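Putative amidohydrolase/peptidase (PDB 4WJB) probably hydrolyses carbon-nitrogen bonds other than peptide bonds, as a zinc-dependent amidohydrolase of the peptidase M20 family. Local coordinates at residues Val59-Glu64 against Gly114-Val119; Arg356-Ser361 against Gly409-Leu414. All blocks are in the same frame, centred on the assembly; numbering follows the deposited sequence.

Interaction 1 (Val59-Glu64 against Gly114-Val119)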
ATOM      1  N   VAL A  59      10.679 -12.457 -45.365  1.00 14.38           N
ATOM      2  CA  VAL A  59      11.434 -11.996 -46.510  1.00 15.33           C
ATOM      3  C   VAL A  59      11.278 -12.990 -47.660  1.00 17.03           C
ATOM      4  O   VAL A  59      11.072 -12.592 -48.807  1.00 19.83           O
ATOM      5  CB  VAL A  59      12.918 -11.793 -46.150  1.00 14.41           C
ATOM      6  CG1 VAL A  59      13.799 -11.839 -47.394  1.00 15.70           C
ATOM      7  CG2 VAL A  59      13.093 -10.473 -45.416  1.00 14.73           C
ATOM      8  N   GLN A  60      11.361 -14.282 -47.354  0.50 17.37           N
ATOM      9  CA  GLN A  60      11.194 -15.305 -48.382  0.50 18.84           C
ATOM     10  C   GLN A  60       9.797 -15.238 -48.998  0.50 19.43           C
ATOM     11  O   GLN A  60       9.656 -15.265 -50.220  0.50 18.69           O
ATOM     12  CB  GLN A  60      11.458 -16.704 -47.814  0.50 19.61           C
ATOM     13  CG  GLN A  60      11.194 -17.847 -48.804  0.50 19.68           C
ATOM     14  CD  GLN A  60      12.177 -17.876 -49.968  0.50 19.31           C
ATOM     15  OE1 GLN A  60      13.311 -17.409 -49.854  0.50 17.27           O
ATOM     16  NE2 GLN A  60      11.740 -18.436 -51.101  0.50 18.14           N
ATOM     17  N   TRP A  61       8.768 -15.134 -48.160  1.00 19.36           N
ATOM     18  CA  TRP A  61       7.396 -15.073 -48.665  1.00 20.31           C
ATOM     19  C   TRP A  61       7.137 -13.812 -49.490  1.00 19.47           C
ATOM     20  O   TRP A  61       6.441 -13.854 -50.514  1.00 17.73           O
ATOM     21  CB  TRP A  61       6.394 -15.150 -47.514  1.00 18.97           C
ATOM     22  CG  TRP A  61       6.308 -16.501 -46.868  1.00 20.12           C
ATOM     23  CD1 TRP A  61       6.827 -17.677 -47.337  1.00 20.11           C
ATOM     24  CD2 TRP A  61       5.667 -16.811 -45.625  1.00 17.44           C
ATOM     25  NE1 TRP A  61       6.538 -18.699 -46.463  1.00 19.65           N
ATOM     26  CE2 TRP A  61       5.830 -18.191 -45.403  1.00 18.55           C
ATOM     27  CE3 TRP A  61       4.968 -16.052 -44.680  1.00 16.88           C
ATOM     28  CZ2 TRP A  61       5.320 -18.832 -44.272  1.00 21.62           C
ATOM     29  CZ3 TRP A  61       4.459 -16.693 -43.554  1.00 16.45           C
ATOM     30  CH2 TRP A  61       4.641 -18.066 -43.362  1.00 16.25           C
ATOM     31  N   ALA A  62       7.708 -12.697 -49.047  1.00 18.86           N
ATOM     32  CA  ALA A  62       7.551 -11.421 -49.740  1.00 18.55           C
ATOM     33  C   ALA A  62       8.155 -11.461 -51.146  1.00 20.53           C
ATOM     34  O   ALA A  62       7.553 -10.964 -52.110  1.00 18.30           O
ATOM     35  CB  ALA A  62       8.180 -10.309 -48.936  1.00 16.49           C
ATOM     36  N   ARG A  63       9.346 -12.040 -51.257  1.00 20.24           N
ATOM     37  CA  ARG A  63      10.016 -12.156 -52.549  1.00 22.17           C
ATOM     38  C   ARG A  63       9.242 -13.084 -53.473  1.00 22.53           C
ATOM     39  O   ARG A  63       9.071 -12.789 -54.656  1.00 24.16           O
ATOM     40  CB  ARG A  63      11.455 -12.646 -52.367  1.00 23.25           C
ATOM     41  CG  ARG A  63      12.402 -11.572 -51.848  1.00 23.24           C
ATOM     42  CD  ARG A  63      13.739 -12.158 -51.423  1.00 26.64           C
ATOM     43  NE  ARG A  63      14.721 -11.119 -51.119  1.00 24.54           N
ATOM     44  CZ  ARG A  63      15.864 -11.342 -50.477  1.00 21.67           C
ATOM     45  NH1 ARG A  63      16.159 -12.563 -50.058  1.00 20.76           N
ATOM     46  NH2 ARG A  63      16.704 -10.345 -50.248  1.00 19.46           N
ATOM     47  N   GLU A  64       8.767 -14.201 -52.929  1.00 21.90           N
ATOM     48  CA  GLU A  64       7.953 -15.141 -53.697  1.00 23.08           C
ATOM     49  C   GLU A  64       6.671 -14.479 -54.202  1.00 24.78           C
ATOM     50  O   GLU A  64       6.107 -14.895 -55.217  1.00 25.34           O
ATOM     51  CB  GLU A  64       7.620 -16.372 -52.851  1.00 25.09           C
ATOM     52  CG  GLU A  64       8.823 -17.265 -52.573  1.00 26.85           C
ATOM     53  CD  GLU A  64       8.544 -18.339 -51.535  1.00 28.69           C
ATOM     54  OE1 GLU A  64       7.399 -18.426 -51.046  1.00 28.71           O
ATOM     55  OE2 GLU A  64       9.477 -19.106 -51.212  1.00 30.44           O
ATOM     56  N   GLY A 114      -0.888  -9.693 -42.177  1.00 18.62           N
ATOM     57  CA  GLY A 114      -2.010  -9.009 -42.792  1.00 19.15           C
ATOM     58  C   GLY A 114      -1.517  -8.237 -44.004  1.00 19.04           C
ATOM     59  O   GLY A 114      -2.112  -8.298 -45.083  1.00 20.13           O
ATOM     60  N   GLY A 115      -0.415  -7.514 -43.831  1.00 18.42           N
ATOM     61  CA  GLY A 115       0.196  -6.794 -44.940  1.00 17.92           C
ATOM     62  C   GLY A 115       0.668  -7.703 -46.063  1.00 15.92           C
ATOM     63  O   GLY A 115       0.541  -7.367 -47.242  1.00 15.42           O
ATOM     64  N   LEU A 116       1.222  -8.858 -45.706  1.00 16.73           N
ATOM     65  CA  LEU A 116       1.633  -9.831 -46.716  1.00 17.20           C
ATOM     66  C   LEU A 116       0.414 -10.342 -47.483  1.00 20.61           C
ATOM     67  O   LEU A 116       0.446 -10.473 -48.710  1.00 20.12           O
ATOM     68  CB  LEU A 116       2.389 -11.000 -46.080  1.00 17.00           C
ATOM     69  CG  LEU A 116       2.740 -12.158 -47.027  1.00 19.75           C
ATOM     70  CD1 LEU A 116       3.694 -11.710 -48.141  1.00 19.40           C
ATOM     71  CD2 LEU A 116       3.335 -13.326 -46.251  1.00 20.69           C
ATOM     72  N   GLU A 117      -0.668 -10.615 -46.759  1.00 18.78           N
ATOM     73  CA  GLU A 117      -1.883 -11.112 -47.389  1.00 19.48           C
ATOM     74  C   GLU A 117      -2.462 -10.072 -48.344  1.00 20.20           C
ATOM     75  O   GLU A 117      -3.012 -10.423 -49.387  1.00 19.63           O
ATOM     76  CB  GLU A 117      -2.919 -11.512 -46.334  1.00 21.17           C
ATOM     77  CG  GLU A 117      -4.315 -11.785 -46.885  1.00 23.54           C
ATOM     78  CD  GLU A 117      -4.352 -12.858 -47.976  1.00 25.78           C
ATOM     79  OE1 GLU A 117      -3.499 -13.769 -47.970  1.00 26.52           O
ATOM     80  OE2 GLU A 117      -5.256 -12.788 -48.838  1.00 26.08           O
ATOM     81  N   VAL A 118      -2.318  -8.797 -47.998  1.00 18.68           N
ATOM     82  CA  VAL A 118      -2.763  -7.718 -48.874  1.00 20.13           C
ATOM     83  C   VAL A 118      -2.015  -7.777 -50.205  1.00 19.62           C
ATOM     84  O   VAL A 118      -2.620  -7.657 -51.276  1.00 20.11           O
ATOM     85  CB  VAL A 118      -2.571  -6.331 -48.213  1.00 18.75           C
ATOM     86  CG1 VAL A 118      -2.703  -5.211 -49.237  1.00 19.29           C
ATOM     87  CG2 VAL A 118      -3.590  -6.141 -47.092  1.00 19.17           C
ATOM     88  N   VAL A 119      -0.703  -7.988 -50.132  1.00 17.92           N
ATOM     89  CA  VAL A 119       0.111  -8.103 -51.336  1.00 20.12           C
ATOM     90  C   VAL A 119      -0.328  -9.302 -52.172  1.00 20.12           C
ATOM     91  O   VAL A 119      -0.560  -9.180 -53.375  1.00 19.64           O
ATOM     92  CB  VAL A 119       1.608  -8.230 -50.998  1.00 18.92           C
ATOM     93  CG1 VAL A 119       2.401  -8.683 -52.230  1.00 17.60           C
ATOM     94  CG2 VAL A 119       2.137  -6.908 -50.474  1.00 16.51           C
TER
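The indole of Trp61 meets Leu116 obliquely, the methyl CD2 coming in at a slant beside the benzo half of the ring. Trp61 CE3 and Leu116 CD2 are 3.5 Å apart, and the same methyl lies 3.8 Å from Trp61 CB, so it is held in the angle between the ring and the stem that carries it. Elsewhere the indole has a cation-pi partner in Arg120, one turn further along the helix of Leu116. The guanidinium of Arg63, the other flat group here, has Val59 CG1 3.5 Å above one face, near its rim, a contact within its own helix.

Leu116 reaches across because CG is anti to the backbone N (chi1 174°), which sends both methyls at the neighbouring helix. While CD2 goes to the tryptophan, CD1 goes to the backbone of Ala62, the residue after Trp61, 4.2 Å from Ala62 CA. The backbones are closest here, with 6.8 Å between Ala62 CA and Leu116 CA. The two side chains of Trp61 and Leu116 cross at about a right angle, and no hydrogen bond spans the contact.

Helices 49-64 and 109-124 belong to the zinc-binding part of the M20-family fold, and here they pack on each other away from the zinc site. Helix 21-31 adjoins the pair through Ser27, Arg30 and Met31, which touch Trp61. Strand 77-81 lies against both helices, with Ala79 meeting Ala62 and Arg81 meeting Val119, while Val118 turns to helix 403-421.

Interaction 2 (Arg356-Ser361 against Gly409-Leu414); sequences RSLGLS and GADVLL
This is a small, partly buried apolar contact in which the turn following helix 345-357 packs on the flank of helix 403-421. Two leucines supply one side. Leu358 CD1 presses on the helix backbone itself, 3.6 Å from both Asp411 C and Val412 N, and touches the aliphatic root of the aspartate, with Asp411 CB also at 3.6 Å. Leu360 brings its own CD1 to within 3.7 Å of Val412 CG2, the two side chains meeting at a slant. That one valine methyl serves both leucines, since Leu358 CD1 is 3.9 Å from Val412 CG2 as well. Val412 offers it with CG1 anti to the backbone N (chi1 173°), leaving CG2 beside that N.

Helix 345-357 finishes in a Schellman motif that places Gly359 between the two leucines: the glycine takes a positive phi of 66°, and one of the two bonds back into the last turn runs from Gly359 N to Arg356 O, 2.9 Å. The reversal lets residues on both sides of the glycine point at the same helix. Just ahead of strand 362-367, Ser361 pairs through its backbone with Ile217 at the start of strand 217-234. Ile217 also touches Leu360 and Val412, extending the apolar patch onto the strand.

The carboxylate of Asp411 takes no part in the leucine packing. OD1 accepts a hydrogen bond from Val19 N and OD2 forms a salt bridge with Arg18, tying the N-terminal region to helix 403-421.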
ATOM      1  N   ARG A 356     -17.377  -0.353 -43.731  1.00 32.72           N
ATOM      2  CA  ARG A 356     -18.733  -0.189 -44.251  1.00 43.83           C
ATOM      3  C   ARG A 356     -18.985  -0.969 -45.535  1.00 43.04           C
ATOM      4  O   ARG A 356     -19.964  -1.709 -45.643  1.00 38.04           O
ATOM      5  CB  ARG A 356     -19.029   1.287 -44.511  1.00 46.91           C
ATOM      6  CG  ARG A 356     -19.185   2.123 -43.264  1.00 47.19           C
ATOM      7  CD  ARG A 356     -19.903   3.417 -43.587  1.00 50.09           C
ATOM      8  NE  ARG A 356     -20.303   4.119 -42.374  1.00 51.01           N
ATOM      9  CZ  ARG A 356     -19.772   5.265 -41.965  1.00 53.35           C
ATOM     10  NH1 ARG A 356     -18.818   5.850 -42.681  1.00 54.07           N
ATOM     11  NH2 ARG A 356     -20.199   5.831 -40.842  1.00 54.10           N
ATOM     12  N   SER A 357     -18.095  -0.788 -46.506  0.51 41.46           N
ATOM     13  CA  SER A 357     -18.234  -1.413 -47.814  0.51 41.89           C
ATOM     14  C   SER A 357     -18.218  -2.934 -47.706  0.51 40.83           C
ATOM     15  O   SER A 357     -18.793  -3.631 -48.541  0.51 41.61           O
ATOM     16  CB  SER A 357     -17.119  -0.938 -48.748  0.51 42.06           C
ATOM     17  OG  SER A 357     -17.078   0.478 -48.814  0.51 42.37           O
ATOM     18  N   LEU A 358     -17.564  -3.441 -46.665  1.00 38.06           N
ATOM     19  CA  LEU A 358     -17.463  -4.879 -46.448  1.00 39.41           C
ATOM     20  C   LEU A 358     -18.626  -5.412 -45.616  1.00 40.89           C
ATOM     21  O   LEU A 358     -18.701  -6.609 -45.340  1.00 42.46           O
ATOM     22  CB  LEU A 358     -16.142  -5.217 -45.762  1.00 35.14           C
ATOM     23  CG  LEU A 358     -14.891  -5.114 -46.633  1.00 36.72           C
ATOM     24  CD1 LEU A 358     -13.650  -5.074 -45.748  1.00 34.33           C
ATOM     25  CD2 LEU A 358     -14.833  -6.283 -47.600  1.00 38.54           C
ATOM     26  N   GLY A 359     -19.526  -4.521 -45.213  1.00 38.25           N
ATOM     27  CA  GLY A 359     -20.669  -4.907 -44.407  1.00 41.07           C
ATOM     28  C   GLY A 359     -20.262  -5.408 -43.030  1.00 40.82           C
ATOM     29  O   GLY A 359     -20.958  -6.221 -42.421  1.00 40.87           O
ATOM     30  N   LEU A 360     -19.128  -4.917 -42.540  1.00 35.43           N
ATOM     31  CA  LEU A 360     -18.592  -5.363 -41.262  1.00 37.33           C
ATOM     32  C   LEU A 360     -19.045  -4.458 -40.129  1.00 35.79           C
ATOM     33  O   LEU A 360     -19.088  -3.238 -40.281  1.00 35.52           O
ATOM     34  CB  LEU A 360     -17.062  -5.413 -41.317  1.00 36.62           C
ATOM     35  CG  LEU A 360     -16.475  -6.519 -42.195  1.00 39.35           C
ATOM     36  CD1 LEU A 360     -14.972  -6.333 -42.388  1.00 38.95           C
ATOM     37  CD2 LEU A 360     -16.779  -7.880 -41.587  1.00 40.32           C
ATOM     38  N   SER A 361     -19.393  -5.055 -38.994  1.00 36.81           N
ATOM     39  CA  SER A 361     -19.717  -4.273 -37.809  1.00 35.12           C
ATOM     40  C   SER A 361     -18.471  -3.513 -37.370  1.00 34.14           C
ATOM     41  O   SER A 361     -17.361  -4.047 -37.423  1.00 31.41           O
ATOM     42  CB  SER A 361     -20.230  -5.167 -36.676  1.00 35.52           C
ATOM     43  OG  SER A 361     -19.233  -6.084 -36.262  1.00 32.59           O
ATOM     44  N   GLY A 409     -10.184  -8.127 -40.372  1.00 24.81           N
ATOM     45  CA  GLY A 409      -9.180  -7.092 -40.207  1.00 23.53           C
ATOM     46  C   GLY A 409      -8.350  -6.957 -41.468  1.00 21.59           C
ATOM     47  O   GLY A 409      -8.041  -5.849 -41.918  1.00 18.86           O
ATOM     48  N   ALA A 410      -8.002  -8.101 -42.048  1.00 20.23           N
ATOM     49  CA  ALA A 410      -7.177  -8.119 -43.244  1.00 21.09           C
ATOM     50  C   ALA A 410      -7.941  -7.577 -44.452  1.00 21.05           C
ATOM     51  O   ALA A 410      -7.359  -6.915 -45.310  1.00 20.38           O
ATOM     52  CB  ALA A 410      -6.678  -9.525 -43.513  1.00 24.89           C
ATOM     53  N   ASP A 411      -9.241  -7.853 -44.515  1.00 19.31           N
ATOM     54  CA  ASP A 411     -10.080  -7.343 -45.596  1.00 28.07           C
ATOM     55  C   ASP A 411     -10.181  -5.816 -45.553  1.00 26.06           C
ATOM     56  O   ASP A 411     -10.121  -5.155 -46.592  1.00 25.82           O
ATOM     57  CB  ASP A 411     -11.477  -7.962 -45.530  1.00 33.18           C
ATOM     58  CG  ASP A 411     -11.685  -9.051 -46.564  1.00 35.41           C
ATOM     59  OD1 ASP A 411     -11.086  -8.965 -47.659  1.00 36.61           O
ATOM     60  OD2 ASP A 411     -12.460  -9.987 -46.287  1.00 36.34           O
ATOM     61  N   VAL A 412     -10.334  -5.267 -44.349  1.00 22.71           N
ATOM     62  CA  VAL A 412     -10.370  -3.820 -44.163  1.00 21.00           C
ATOM     63  C   VAL A 412      -9.025  -3.195 -44.554  1.00 21.13           C
ATOM     64  O   VAL A 412      -8.988  -2.178 -45.246  1.00 21.96           O
ATOM     65  CB  VAL A 412     -10.722  -3.442 -42.702  1.00 23.39           C
ATOM     66  CG1 VAL A 412     -10.595  -1.939 -42.489  1.00 21.00           C
ATOM     67  CG2 VAL A 412     -12.131  -3.919 -42.354  1.00 20.46           C
ATOM     68  N   LEU A 413      -7.926  -3.815 -44.122  1.00 20.48           N
ATOM     69  CA  LEU A 413      -6.583  -3.348 -44.482  1.00 20.00           C
ATOM     70  C   LEU A 413      -6.384  -3.350 -45.996  1.00 21.75           C
ATOM     71  O   LEU A 413      -5.837  -2.405 -46.567  1.00 22.56           O
ATOM     72  CB  LEU A 413      -5.498  -4.219 -43.835  1.00 16.52           C
ATOM     73  CG  LEU A 413      -4.077  -3.738 -44.174  1.00 16.11           C
ATOM     74  CD1 LEU A 413      -3.804  -2.396 -43.484  1.00 15.71           C
ATOM     75  CD2 LEU A 413      -3.003  -4.758 -43.814  1.00 19.19           C
ATOM     76  N   LEU A 414      -6.818  -4.429 -46.635  1.00 21.87           N
ATOM     77  CA  LEU A 414      -6.737  -4.547 -48.087  1.00 24.05           C
ATOM     78  C   LEU A 414      -7.426  -3.376 -48.785  1.00 25.63           C
ATOM     79  O   LEU A 414      -6.847  -2.747 -49.665  1.00 24.85           O
ATOM     80  CB  LEU A 414      -7.350  -5.870 -48.546  1.00 26.48           C
ATOM     81  CG  LEU A 414      -7.565  -6.031 -50.055  1.00 27.82           C
ATOM     82  CD1 LEU A 414      -6.248  -5.919 -50.826  1.00 28.88           C
ATOM     83  CD2 LEU A 414      -8.272  -7.346 -50.371  1.00 28.31           C
TER

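How the interactions relate
Interaction 1 is the more deeply buried, two helices packed over strand 77-81, whereas interaction 2 is partly exposed and sets a helix against a turn. Their centres are 20 Å apart, yet they meet: helices 109-124 and 403-421, one from each, touch where Val118 CG2 lies 3.6 Å from Leu413 CD2. Both contacts are apolar across their segments; interaction 1 includes an aromatic ring, while interaction 2 sets leucine branches against a valine methyl and the helix backbone. In each, an acidic residue of the touching helix pair turns to the N-terminal region instead: Glu117 pairs with Arg23 and Asp20 N, close along the chain to the residues that hold Asp411.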